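Local atomic coordinates of Alr3699 protein (Nostoc sp., PDB entry 4XSO), a protein that is of undefined specific function but probably belongs to the GT-B glycosyltransferases, proteins built from two Rossmann-like domains. Residues Y97-A102 / P121-L126; V177-F182 / E294-V299; N206-H211 / T236-G241; V286-T291 / V311-G316. All blocks are in the same frame, centred on the assembly; numbering follows the deposited sequence.

Contact 1 (Y97-A102 / P121-L126); sequences YDLIYA and PLVYHL
I100, Y101 and A102 lie level with L122, V123 and Y124 on two parallel strand segments whose axes approach to 4.7 Å and diverge by only 17°. The backbone bonds zigzag as parallel pairing requires, from I100 N to P121 O, V123 N to I100 O, A102 N to V123 O and H125 N to A102 O. Three of these carbonyl oxygens also receive a CA-H: I100 O from L122, V123 O from Y101 and A102 O from Y124.

On the face bearing L99, Y101, V123 and H125, both aromatic side chains leave the backbone with CG anti to N (chi1 -170° for Y101, -164° for H125), which lays them side by side and pointing the same way. Their rings meet rim to rim, and the phenol oxygen is tied to the imidazole by a hydrogen bond of 2.9 Å between Y101 OH and H125 ND1. V123 CG1 sits 4.0 Å above the plane of the Y101 ring, near its rim, while V123 CG2 is 4.0 Å from L99 CD1.

The two strands belong to a beta-alpha-beta unit of a Rossmann-like sheet, joined by a crossover through helix 105-118, which covers L122 and Y124; strands 9-13 and 153-156 flank them.

On the face toward that helix, L122 CD1 lies 3.9 Å from I100 CG2, and Y124 brings the edge of its ring to A102 O, with CD1 at 3.5 Å. Beyond the pair, F11 meets the Y101 ring edge-to-face and H127 stacks on H125, whose side chain is about 5 Å from a bound glycerol.

Contact 2 (V177-F182 / E294-V299); sequences VIYNGF and EPFGRV
F296 is the hub of this contact, with Y179, N180 and F182 gathered around its ring. N180 CB lies over one face, 3.9 Å from the F296 centroid in a CH-pi contact, and the amide beyond it stacks on the ring with the two planes only 21° apart. Y179 approaches from the rim, its CD1 3.7 Å from F296 CE2 and near the plane of the F296 ring. F182 also meets F296 at an edge, CZ to CE1 at 3.9 Å, and the two side chains slide past each other in opposite directions. One approach over the face and two at the edge close tightly on a single phenyl group. F182 reaches further to V301 and L305, and Y179 OH is hydrogen-bonded to E320.

R298 makes the looser half. Its chain bends at chi3 (61°), which swings the guanidinium back over F182, and F182 CE2 comes 3.5 Å above one face of that group. The planes are inclined by 26°. At the polar rim a water bridges the two segments, donating to G181 O at 2.7 Å and accepting from R298 NH1 at 3.0 Å. One bound glycerol lies beside N180, so with that water this side of the contact is wetter than the ring cluster.

G297 is the N-cap of helix 298-305, and E294 with E302 fits the E-X7-E signature of GT-B family 4 relatives. The arrangement joins the loop following the last strand of the N-terminal sheet to that signature segment, across the interdomain cleft characteristic of the GT-B fold.

Contact 3 (N206-H211 / T236-G241); sequences NFVVGH and TAILVG
T236 holds OG1 between its backbone N and carbonyl carbon (chi1 64°), which sends CG2 toward N206 and OG1 toward V208. The methyl CG2 rests 3.7 Å from N206 CG as the two side chains cross at about a right angle, and OG1 has N206 CB at 3.7 Å and V208 CG2 at 3.9 Å as its nearest neighbours across the contact. The hydroxyl is buried with no hydrogen-bonding partner in the model.

I238 adopts the same crowded position with CG1 (chi1 61°). That branch turns over G210, reaching its CA at 3.6 Å where the absent side chain permits close approach, while I238 CG2 packs on V208 CG1 at 4.1 Å. On the other face H211 CB touches L239 CD2 at 3.8 Å, and the imidazole carries on to T289, which hydrogen-bonds its NE2.

Five backbone bonds join the strands, whose directions differ by 27°, from T236 N to F207 O through V240 N to H211 O. The bonds accepted by F207 O and V209 O arrive tilted out of the carbonyl plane, whereas those to T236, I238 and H211 run nearly straight onto the oxygen.

Helix 221-228 connects the two and covers V209, H211 and A237, completing the beta-alpha-beta unit that opens the C-terminal Rossmann-like domain of a GT-B protein.

Contact 4 (V286-T291 / V311-G316); sequences VAHTST and VAAKAG
H288 and V311 begin the contact through backbone: H288 N donates to V311 O at 2.8 Å, and V311 N returns a bond to V286 O at 3.0 Å.

The histidine side chain then runs along the neighbouring strand. Its CB lies 3.7 Å from V311 O and close to A312 CA. CG stands anti to the backbone N (chi1 171°), which brings the ring's ND1 edge to A312 and A313. There ND1 is 3.7 Å from A312 CB and accepts a weak but straight bond from A313 N, 3.4 Å long at 175°, in the plane of the imidazole. S290 N lies over one face. NE2, the far nitrogen, hydrogen-bonds E294, so both ring nitrogens have a partner, which restrains the rotation of the ring, though the ND1 bond is weak. I300 of helix 298-305 packs against the side chain.

A287 CB and V311 CG1 make a purely apolar touch at 3.7 Å. Separately, A313 CB comes close to a backbone oxygen, S290 O, at 3.2 Å.

Strand 285-287, helix 298-305 and strand 310-313 form a beta-alpha-beta unit, and the carboxyl ends of its strands face the interdomain cleft where GT-B proteins commonly bind ligands.

All four contacts are buried, but they differ in place. Contacts 1, 3 and 4 are parallel strand pairs within the two Rossmann-like sheets, contact 1 in the N-terminal one and the other two in the C-terminal one, where strands 207-212 and 285-287 are neighbours and G210 O bonds A287 N. Contact 2 has no strand pairing: it crosses between the domains with rings, a guanidinium and a water. It reaches contact 4 through a hydrogen bond of E294 to H288, and helix 298-305 links the two strands of contact 4. Side chains across contact 3 meet mainly through carbon, while contacts 1 and 4 add histidine bonds across the strands; H211 bonds instead to T289 of contact 4.

Contact 1 (Y97-A102 / P121-L126)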
loop_
_atom_site.group_PDB
_atom_site.type_symbol
_atom_site.label_atom_id
_atom_site.label_comp_id
_atom_site.label_asym_id
_atom_site.label_seq_id
_atom_site.Cartn_x
_atom_site.Cartn_y
_atom_site.Cartn_z
ATOM N N TYR A 97 12.911 3.337 12.740
ATOM C CA TYR A 97 12.166 4.015 13.798
ATOM C C TYR A 97 11.366 2.979 14.593
ATOM O O TYR A 97 11.265 1.811 14.180
ATOM C CB TYR A 97 11.309 5.129 13.182
ATOM C CG TYR A 97 12.177 6.253 12.681
ATOM C CD1 TYR A 97 12.774 6.168 11.434
ATOM C CD2 TYR A 97 12.448 7.358 13.484
ATOM C CE1 TYR A 97 13.658 7.118 11.002
ATOM C CE2 TYR A 97 13.326 8.328 13.063
ATOM C CZ TYR A 97 13.936 8.186 11.835
ATOM O OH TYR A 97 14.732 9.139 11.382
ATOM N N ASP A 98 10.865 3.359 15.758
ATOM C CA ASP A 98 10.175 2.418 16.610
ATOM C C ASP A 98 8.646 2.589 16.602
ATOM O O ASP A 98 7.950 1.793 17.194
ATOM C CB ASP A 98 10.620 2.608 18.016
ATOM C CG ASP A 98 12.099 2.460 18.167
ATOM O OD1 ASP A 98 12.658 1.377 17.916
ATOM O OD2 ASP A 98 12.717 3.466 18.509
ATOM N N LEU A 99 8.166 3.691 16.056
ATOM C CA LEU A 99 6.792 4.023 16.061
ATOM C C LEU A 99 6.497 4.998 14.898
ATOM O O LEU A 99 7.309 5.876 14.580
ATOM C CB LEU A 99 6.483 4.711 17.404
ATOM C CG LEU A 99 4.964 5.044 17.556
ATOM C CD1 LEU A 99 4.444 4.670 18.913
ATOM C CD2 LEU A 99 4.629 6.501 17.292
ATOM N N ILE A 100 5.323 4.851 14.299
ATOM C CA ILE A 100 4.891 5.682 13.211
ATOM C C ILE A 100 3.720 6.486 13.734
ATOM O O ILE A 100 2.756 5.902 14.285
ATOM C CB ILE A 100 4.414 4.849 11.989
ATOM C CG1 ILE A 100 5.530 3.968 11.448
ATOM C CG2 ILE A 100 3.927 5.713 10.878
ATOM C CD1 ILE A 100 4.920 2.931 10.485
ATOM N N TYR A 101 3.804 7.828 13.564
ATOM C CA TYR A 101 2.793 8.729 14.137
ATOM C C TYR A 101 2.231 9.551 12.988
ATOM O O TYR A 101 2.877 10.478 12.484
ATOM C CB TYR A 101 3.462 9.570 15.234
ATOM C CG TYR A 101 2.618 10.400 16.124
ATOM C CD1 TYR A 101 1.927 11.495 15.658
ATOM C CD2 TYR A 101 2.658 10.190 17.504
ATOM C CE1 TYR A 101 1.244 12.344 16.524
ATOM C CE2 TYR A 101 1.964 11.017 18.392
ATOM C CZ TYR A 101 1.261 12.084 17.908
ATOM O OH TYR A 101 0.585 12.902 18.786
ATOM N N ALA A 102 1.076 9.110 12.515
ATOM C CA ALA A 102 0.383 9.726 11.356
ATOM C C ALA A 102 -0.520 10.847 11.826
ATOM O O ALA A 102 -1.400 10.647 12.683
ATOM C CB ALA A 102 -0.420 8.677 10.619
ATOM N N PRO A 121 4.490 -0.234 15.555
ATOM C CA PRO A 121 3.147 0.271 15.905
ATOM C C PRO A 121 2.829 1.653 15.253
ATOM O O PRO A 121 3.711 2.381 14.840
ATOM C CB PRO A 121 3.188 0.390 17.411
ATOM C CG PRO A 121 4.679 0.412 17.769
ATOM C CD PRO A 121 5.398 -0.347 16.704
ATOM N N LEU A 122 1.553 1.961 15.195
ATOM C CA LEU A 122 1.049 3.131 14.548
ATOM C C LEU A 122 0.104 3.847 15.520
ATOM O O LEU A 122 -0.770 3.237 16.170
ATOM C CB LEU A 122 0.286 2.705 13.325
ATOM C CG LEU A 122 -0.580 3.730 12.606
ATOM C CD1 LEU A 122 0.326 4.701 11.890
ATOM C CD2 LEU A 122 -1.598 3.066 11.627
ATOM N N VAL A 123 0.285 5.152 15.545
ATOM C CA VAL A 123 -0.579 6.105 16.206
ATOM C C VAL A 123 -1.094 7.019 15.135
ATOM O O VAL A 123 -0.352 7.463 14.276
ATOM C CB VAL A 123 0.182 6.984 17.227
ATOM C CG1 VAL A 123 -0.789 8.003 17.776
ATOM C CG2 VAL A 123 0.785 6.134 18.370
ATOM N N TYR A 124 -2.381 7.255 15.158
ATOM C CA TYR A 124 -3.031 8.207 14.341
ATOM C C TYR A 124 -3.505 9.377 15.246
ATOM O O TYR A 124 -4.249 9.163 16.168
ATOM C CB TYR A 124 -4.266 7.548 13.726
ATOM C CG TYR A 124 -5.165 8.396 12.834
ATOM C CD1 TYR A 124 -4.690 9.445 12.126
ATOM C CD2 TYR A 124 -6.525 8.047 12.666
ATOM C CE1 TYR A 124 -5.512 10.174 11.286
ATOM C CE2 TYR A 124 -7.366 8.762 11.838
ATOM C CZ TYR A 124 -6.837 9.821 11.143
ATOM O OH TYR A 124 -7.612 10.537 10.262
ATOM N N HIS A 125 -3.052 10.579 14.955
ATOM C CA HIS A 125 -3.553 11.795 15.605
ATOM C C HIS A 125 -4.496 12.476 14.706
ATOM O O HIS A 125 -4.101 12.908 13.631
ATOM C CB HIS A 125 -2.398 12.721 15.878
ATOM C CG HIS A 125 -2.731 13.781 16.847
ATOM N ND1 HIS A 125 -1.825 14.220 17.770
ATOM C CD2 HIS A 125 -3.873 14.482 17.060
ATOM C CE1 HIS A 125 -2.376 15.172 18.499
ATOM N NE2 HIS A 125 -3.613 15.357 18.085
ATOM N N LEU A 126 -5.760 12.451 15.117
ATOM C CA LEU A 126 -6.879 12.849 14.324
ATOM C C LEU A 126 -7.109 14.321 14.648
ATOM O O LEU A 126 -7.487 14.688 15.792
ATOM C CB LEU A 126 -8.067 12.006 14.772
ATOM C CG LEU A 126 -9.443 12.280 14.133
ATOM C CD1 LEU A 126 -9.452 12.050 12.629
ATOM C CD2 LEU A 126 -10.509 11.416 14.769
#

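Contact 2 (V177-F182 / E294-V299)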
loop_
_atom_site.group_PDB
_atom_site.type_symbol
_atom_site.label_atom_id
_atom_site.label_comp_id
_atom_site.label_asym_id
_atom_site.label_seq_id
_atom_site.Cartn_x
_atom_site.Cartn_y
_atom_site.Cartn_z
ATOM N N VAL A 177 -8.796 11.601 23.894
ATOM C CA VAL A 177 -8.803 12.988 23.544
ATOM C C VAL A 177 -7.562 13.657 24.154
ATOM O O VAL A 177 -7.344 13.474 25.305
ATOM C CB VAL A 177 -10.082 13.746 24.004
ATOM C CG1 VAL A 177 -9.934 15.217 23.866
ATOM C CG2 VAL A 177 -11.326 13.259 23.223
ATOM N N ILE A 178 -6.754 14.351 23.371
ATOM C CA ILE A 178 -5.633 15.164 23.915
ATOM C C ILE A 178 -5.706 16.462 23.142
ATOM O O ILE A 178 -5.619 16.487 21.933
ATOM C CB ILE A 178 -4.256 14.537 23.738
ATOM C CG1 ILE A 178 -4.159 13.208 24.448
ATOM C CG2 ILE A 178 -3.155 15.460 24.301
ATOM C CD1 ILE A 178 -2.811 12.569 24.281
ATOM N N TYR A 179 -5.887 17.570 23.879
ATOM C CA TYR A 179 -6.125 18.888 23.289
ATOM C C TYR A 179 -4.752 19.410 22.788
ATOM O O TYR A 179 -3.729 18.912 23.183
ATOM C CB TYR A 179 -6.737 19.771 24.386
ATOM C CG TYR A 179 -8.178 19.419 24.768
ATOM C CD1 TYR A 179 -9.173 19.394 23.781
ATOM C CD2 TYR A 179 -8.587 19.241 26.096
ATOM C CE1 TYR A 179 -10.511 19.111 24.078
ATOM C CE2 TYR A 179 -9.972 18.961 26.395
ATOM C CZ TYR A 179 -10.921 18.907 25.376
ATOM O OH TYR A 179 -12.339 18.628 25.569
ATOM N N ASN A 180 -4.761 20.408 21.901
ATOM C CA ASN A 180 -3.596 21.179 21.491
ATOM C C ASN A 180 -2.987 21.894 22.725
ATOM O O ASN A 180 -3.685 22.310 23.681
ATOM C CB ASN A 180 -3.996 22.220 20.442
ATOM C CG ASN A 180 -4.311 21.647 19.059
ATOM O OD1 ASN A 180 -4.676 20.477 18.877
ATOM N ND2 ASN A 180 -4.282 22.513 18.092
ATOM N N GLY A 181 -1.680 21.997 22.742
ATOM C CA GLY A 181 -0.999 22.675 23.872
ATOM C C GLY A 181 -0.393 23.985 23.375
ATOM O O GLY A 181 -0.132 24.106 22.201
ATOM N N PHE A 182 -0.170 24.906 24.298
ATOM C CA PHE A 182 0.346 26.249 24.054
ATOM C C PHE A 182 1.345 26.665 25.142
ATOM O O PHE A 182 1.132 26.383 26.303
ATOM C CB PHE A 182 -0.832 27.242 24.065
ATOM C CG PHE A 182 -1.861 26.925 23.033
ATOM C CD1 PHE A 182 -2.834 25.970 23.290
ATOM C CD2 PHE A 182 -1.846 27.579 21.782
ATOM C CE1 PHE A 182 -3.752 25.598 22.297
ATOM C CE2 PHE A 182 -2.795 27.267 20.851
ATOM C CZ PHE A 182 -3.761 26.273 21.118
ATOM N N GLU A 294 -15.617 23.476 13.617
ATOM C CA GLU A 294 -14.198 23.271 13.618
ATOM C C GLU A 294 -13.825 22.275 14.736
ATOM O O GLU A 294 -14.479 22.200 15.807
ATOM C CB GLU A 294 -13.464 24.621 13.812
ATOM C CG GLU A 294 -13.644 25.601 12.615
ATOM C CD GLU A 294 -13.017 26.971 12.837
ATOM O OE1 GLU A 294 -12.548 27.261 13.970
ATOM O OE2 GLU A 294 -12.971 27.773 11.869
ATOM N N PRO A 295 -12.747 21.508 14.503
ATOM C CA PRO A 295 -12.394 20.462 15.466
ATOM C C PRO A 295 -11.830 20.971 16.805
ATOM O O PRO A 295 -12.110 20.385 17.812
ATOM C CB PRO A 295 -11.362 19.617 14.722
ATOM C CG PRO A 295 -10.892 20.444 13.595
ATOM C CD PRO A 295 -11.994 21.395 13.252
ATOM N N PHE A 296 -11.130 22.096 16.773
ATOM C CA PHE A 296 -10.519 22.741 17.923
ATOM C C PHE A 296 -10.160 24.203 17.533
ATOM O O PHE A 296 -9.275 24.442 16.697
ATOM C CB PHE A 296 -9.164 22.077 18.204
ATOM C CG PHE A 296 -8.482 22.594 19.448
ATOM C CD1 PHE A 296 -7.696 23.732 19.430
ATOM C CD2 PHE A 296 -8.640 21.905 20.676
ATOM C CE1 PHE A 296 -7.056 24.167 20.601
ATOM C CE2 PHE A 296 -7.999 22.344 21.835
ATOM C CZ PHE A 296 -7.223 23.474 21.786
ATOM N N GLY A 297 -10.758 25.199 18.094
ATOM C CA GLY A 297 -10.354 26.540 17.627
ATOM C C GLY A 297 -9.098 27.054 18.315
ATOM O O GLY A 297 -9.200 27.521 19.470
ATOM N N ARG A 298 -7.922 26.983 17.662
ATOM C CA ARG A 298 -6.680 27.459 18.331
ATOM C C ARG A 298 -6.880 28.913 18.787
ATOM O O ARG A 298 -6.544 29.320 19.902
ATOM C CB ARG A 298 -5.435 27.311 17.417
ATOM C CG ARG A 298 -5.050 25.839 17.161
ATOM C CD ARG A 298 -3.883 25.659 16.177
ATOM N NE ARG A 298 -2.641 26.276 16.639
ATOM C CZ ARG A 298 -1.826 25.770 17.577
ATOM N NH1 ARG A 298 -2.028 24.568 18.112
ATOM N NH2 ARG A 298 -0.753 26.455 17.965
ATOM N N VAL A 299 -7.523 29.714 17.947
ATOM C CA VAL A 299 -7.706 31.136 18.234
ATOM C C VAL A 299 -8.512 31.416 19.496
ATOM O O VAL A 299 -8.290 32.416 20.204
ATOM C CB VAL A 299 -8.407 31.840 17.030
ATOM C CG1 VAL A 299 -8.918 33.197 17.400
ATOM C CG2 VAL A 299 -7.395 31.948 15.892
HETATM O O HOH W 1 -0.190 22.893 19.738
#

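Contact 3 (N206-H211 / T236-G241)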
loop_
_atom_site.group_PDB
_atom_site.type_symbol
_atom_site.label_atom_id
_atom_site.label_comp_id
_atom_site.label_asym_id
_atom_site.label_seq_id
_atom_site.Cartn_x
_atom_site.Cartn_y
_atom_site.Cartn_z
ATOM N N ASN A 206 -11.553 53.354 20.844
ATOM C CA ASN A 206 -12.587 52.447 20.367
ATOM C C ASN A 206 -12.810 51.180 21.252
ATOM O O ASN A 206 -11.927 50.779 22.048
ATOM C CB ASN A 206 -12.211 51.955 18.976
ATOM C CG ASN A 206 -12.145 53.064 17.962
ATOM O OD1 ASN A 206 -11.165 53.191 17.229
ATOM N ND2 ASN A 206 -13.203 53.820 17.869
ATOM N N PHE A 207 -13.945 50.522 21.028
ATOM C CA PHE A 207 -14.146 49.143 21.499
ATOM C C PHE A 207 -13.790 48.249 20.329
ATOM O O PHE A 207 -14.490 48.205 19.303
ATOM C CB PHE A 207 -15.576 48.883 21.982
ATOM C CG PHE A 207 -15.761 47.581 22.693
ATOM C CD1 PHE A 207 -15.989 46.413 21.966
ATOM C CD2 PHE A 207 -15.644 47.505 24.091
ATOM C CE1 PHE A 207 -16.119 45.208 22.602
ATOM C CE2 PHE A 207 -15.814 46.288 24.743
ATOM C CZ PHE A 207 -16.065 45.136 23.991
ATOM N N VAL A 208 -12.678 47.538 20.480
ATOM C CA VAL A 208 -12.097 46.818 19.396
ATOM C C VAL A 208 -12.424 45.312 19.456
ATOM O O VAL A 208 -12.048 44.598 20.378
ATOM C CB VAL A 208 -10.570 47.015 19.405
ATOM C CG1 VAL A 208 -9.909 46.177 18.322
ATOM C CG2 VAL A 208 -10.199 48.477 19.211
ATOM N N VAL A 209 -13.077 44.843 18.423
ATOM C CA VAL A 209 -13.330 43.442 18.232
ATOM C C VAL A 209 -12.374 42.895 17.199
ATOM O O VAL A 209 -12.362 43.342 16.032
ATOM C CB VAL A 209 -14.752 43.166 17.722
ATOM C CG1 VAL A 209 -14.981 41.668 17.632
ATOM C CG2 VAL A 209 -15.780 43.790 18.636
ATOM N N GLY A 210 -11.586 41.887 17.578
ATOM C CA GLY A 210 -10.578 41.342 16.682
ATOM C C GLY A 210 -11.032 40.000 16.141
ATOM O O GLY A 210 -11.606 39.167 16.870
ATOM N N HIS A 211 -10.735 39.766 14.866
ATOM C CA HIS A 211 -11.009 38.516 14.241
ATOM C C HIS A 211 -9.694 38.049 13.643
ATOM O O HIS A 211 -9.084 38.791 12.858
ATOM C CB HIS A 211 -12.053 38.773 13.137
ATOM C CG HIS A 211 -12.677 37.536 12.588
ATOM N ND1 HIS A 211 -12.013 36.671 11.746
ATOM C CD2 HIS A 211 -13.901 36.998 12.782
ATOM C CE1 HIS A 211 -12.808 35.653 11.442
ATOM N NE2 HIS A 211 -13.946 35.822 12.083
ATOM N N THR A 236 -15.260 49.125 16.667
ATOM C CA THR A 236 -14.539 48.828 15.407
ATOM C C THR A 236 -13.968 47.414 15.379
ATOM O O THR A 236 -13.656 46.806 16.430
ATOM C CB THR A 236 -13.327 49.742 15.179
ATOM O OG1 THR A 236 -12.385 49.493 16.198
ATOM C CG2 THR A 236 -13.683 51.135 15.232
ATOM N N ALA A 237 -13.860 46.881 14.168
ATOM C CA ALA A 237 -13.354 45.542 13.964
ATOM C C ALA A 237 -11.944 45.593 13.332
ATOM O O ALA A 237 -11.672 46.429 12.494
ATOM C CB ALA A 237 -14.340 44.762 13.126
ATOM N N ILE A 238 -11.014 44.766 13.826
ATOM C CA ILE A 238 -9.765 44.544 13.146
ATOM C C ILE A 238 -9.802 43.154 12.644
ATOM O O ILE A 238 -10.117 42.201 13.397
ATOM C CB ILE A 238 -8.489 44.825 14.018
ATOM C CG1 ILE A 238 -8.438 43.917 15.234
ATOM C CG2 ILE A 238 -8.439 46.270 14.498
ATOM C CD1 ILE A 238 -7.071 43.930 15.914
ATOM N N LEU A 239 -9.529 43.018 11.349
ATOM C CA LEU A 239 -9.431 41.717 10.668
ATOM C C LEU A 239 -7.956 41.451 10.409
ATOM O O LEU A 239 -7.273 42.199 9.673
ATOM C CB LEU A 239 -10.204 41.684 9.348
ATOM C CG LEU A 239 -11.657 42.181 9.470
ATOM C CD1 LEU A 239 -12.368 41.909 8.158
ATOM C CD2 LEU A 239 -12.418 41.503 10.532
ATOM N N VAL A 240 -7.483 40.361 11.009
ATOM C CA VAL A 240 -6.110 40.018 10.943
ATOM C C VAL A 240 -6.033 38.700 10.259
ATOM O O VAL A 240 -6.618 37.704 10.684
ATOM C CB VAL A 240 -5.500 39.952 12.357
ATOM C CG1 VAL A 240 -4.023 39.740 12.285
ATOM C CG2 VAL A 240 -5.791 41.257 13.102
ATOM N N GLY A 241 -5.329 38.728 9.153
ATOM C CA GLY A 241 -5.053 37.582 8.344
ATOM C C GLY A 241 -5.030 38.019 6.874
ATOM O O GLY A 241 -5.376 39.171 6.474
#

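Contact 4 (V286-T291 / V311-G316)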
loop_
_atom_site.group_PDB
_atom_site.type_symbol
_atom_site.label_atom_id
_atom_site.label_comp_id
_atom_site.label_asym_id
_atom_site.label_seq_id
_atom_site.Cartn_x
_atom_site.Cartn_y
_atom_site.Cartn_z
ATOM N N VAL A 286 -12.386 39.255 21.398
ATOM C CA VAL A 286 -11.906 38.459 20.290
ATOM C C VAL A 286 -13.118 37.684 19.801
ATOM O O VAL A 286 -13.786 37.053 20.607
ATOM C CB VAL A 286 -10.780 37.538 20.714
ATOM C CG1 VAL A 286 -10.394 36.639 19.558
ATOM C CG2 VAL A 286 -9.593 38.404 21.131
ATOM N N ALA A 287 -13.419 37.771 18.508
ATOM C CA ALA A 287 -14.471 36.989 17.911
ATOM C C ALA A 287 -14.038 35.908 17.001
ATOM O O ALA A 287 -13.397 36.136 15.976
ATOM C CB ALA A 287 -15.443 37.926 17.130
ATOM N N HIS A 288 -14.555 34.731 17.288
ATOM C CA HIS A 288 -14.462 33.572 16.415
ATOM C C HIS A 288 -15.870 33.406 15.842
ATOM O O HIS A 288 -16.824 33.313 16.612
ATOM C CB HIS A 288 -14.064 32.362 17.263
ATOM C CG HIS A 288 -14.150 31.068 16.534
ATOM N ND1 HIS A 288 -15.295 30.298 16.519
ATOM C CD2 HIS A 288 -13.242 30.406 15.782
ATOM C CE1 HIS A 288 -15.102 29.233 15.769
ATOM N NE2 HIS A 288 -13.867 29.282 15.298
ATOM N N THR A 289 -16.018 33.415 14.520
ATOM C CA THR A 289 -17.370 33.407 13.926
ATOM C C THR A 289 -17.436 32.457 12.739
ATOM O O THR A 289 -18.107 32.766 11.765
ATOM C CB THR A 289 -17.740 34.794 13.426
ATOM O OG1 THR A 289 -16.851 35.176 12.359
ATOM C CG2 THR A 289 -17.631 35.786 14.572
ATOM N N SER A 290 -16.684 31.350 12.806
ATOM C CA SER A 290 -16.711 30.315 11.764
ATOM C C SER A 290 -18.117 29.696 11.578
ATOM O O SER A 290 -18.855 29.446 12.539
ATOM C CB SER A 290 -15.717 29.223 12.096
ATOM O OG SER A 290 -14.402 29.748 12.079
ATOM N N THR A 291 -18.460 29.434 10.329
ATOM C CA THR A 291 -19.824 29.017 9.954
ATOM C C THR A 291 -19.863 27.554 9.690
ATOM O O THR A 291 -20.853 27.050 9.281
ATOM C CB THR A 291 -20.316 29.760 8.712
ATOM O OG1 THR A 291 -19.352 29.619 7.658
ATOM C CG2 THR A 291 -20.494 31.213 9.020
ATOM N N VAL A 311 -15.760 35.422 22.129
ATOM C CA VAL A 311 -17.057 34.986 21.679
ATOM C C VAL A 311 -16.771 34.045 20.559
ATOM O O VAL A 311 -15.950 34.339 19.738
ATOM C CB VAL A 311 -17.991 36.179 21.203
ATOM C CG1 VAL A 311 -17.379 37.053 20.179
ATOM C CG2 VAL A 311 -19.325 35.627 20.665
ATOM N N ALA A 312 -17.408 32.886 20.561
ATOM C CA ALA A 312 -17.240 31.883 19.535
ATOM C C ALA A 312 -18.527 31.326 18.998
ATOM O O ALA A 312 -19.579 31.400 19.623
ATOM C CB ALA A 312 -16.409 30.715 20.060
ATOM N N ALA A 313 -18.410 30.684 17.853
ATOM C CA ALA A 313 -19.583 30.088 17.222
ATOM C C ALA A 313 -19.796 28.743 17.900
ATOM O O ALA A 313 -18.828 28.020 18.135
ATOM C CB ALA A 313 -19.362 29.958 15.707
ATOM N N LYS A 314 -21.029 28.462 18.320
ATOM C CA LYS A 314 -21.379 27.255 19.043
ATOM C C LYS A 314 -21.516 26.034 18.123
ATOM O O LYS A 314 -22.640 25.634 17.738
ATOM C CB LYS A 314 -22.660 27.480 19.818
ATOM C CG LYS A 314 -22.934 26.422 20.849
ATOM C CD LYS A 314 -24.242 26.615 21.617
ATOM C CE LYS A 314 -24.621 25.313 22.338
ATOM N NZ LYS A 314 -24.992 25.534 23.763
ATOM N N ALA A 315 -20.360 25.469 17.783
ATOM C CA ALA A 315 -20.208 24.275 16.953
ATOM C C ALA A 315 -18.812 23.619 17.148
ATOM O O ALA A 315 -17.827 24.292 17.561
ATOM C CB ALA A 315 -20.415 24.627 15.488
ATOM N N GLY A 316 -18.751 22.304 16.893
ATOM C CA GLY A 316 -17.508 21.557 16.956
ATOM C C GLY A 316 -16.769 21.735 18.253
ATOM O O GLY A 316 -17.365 21.744 19.282
#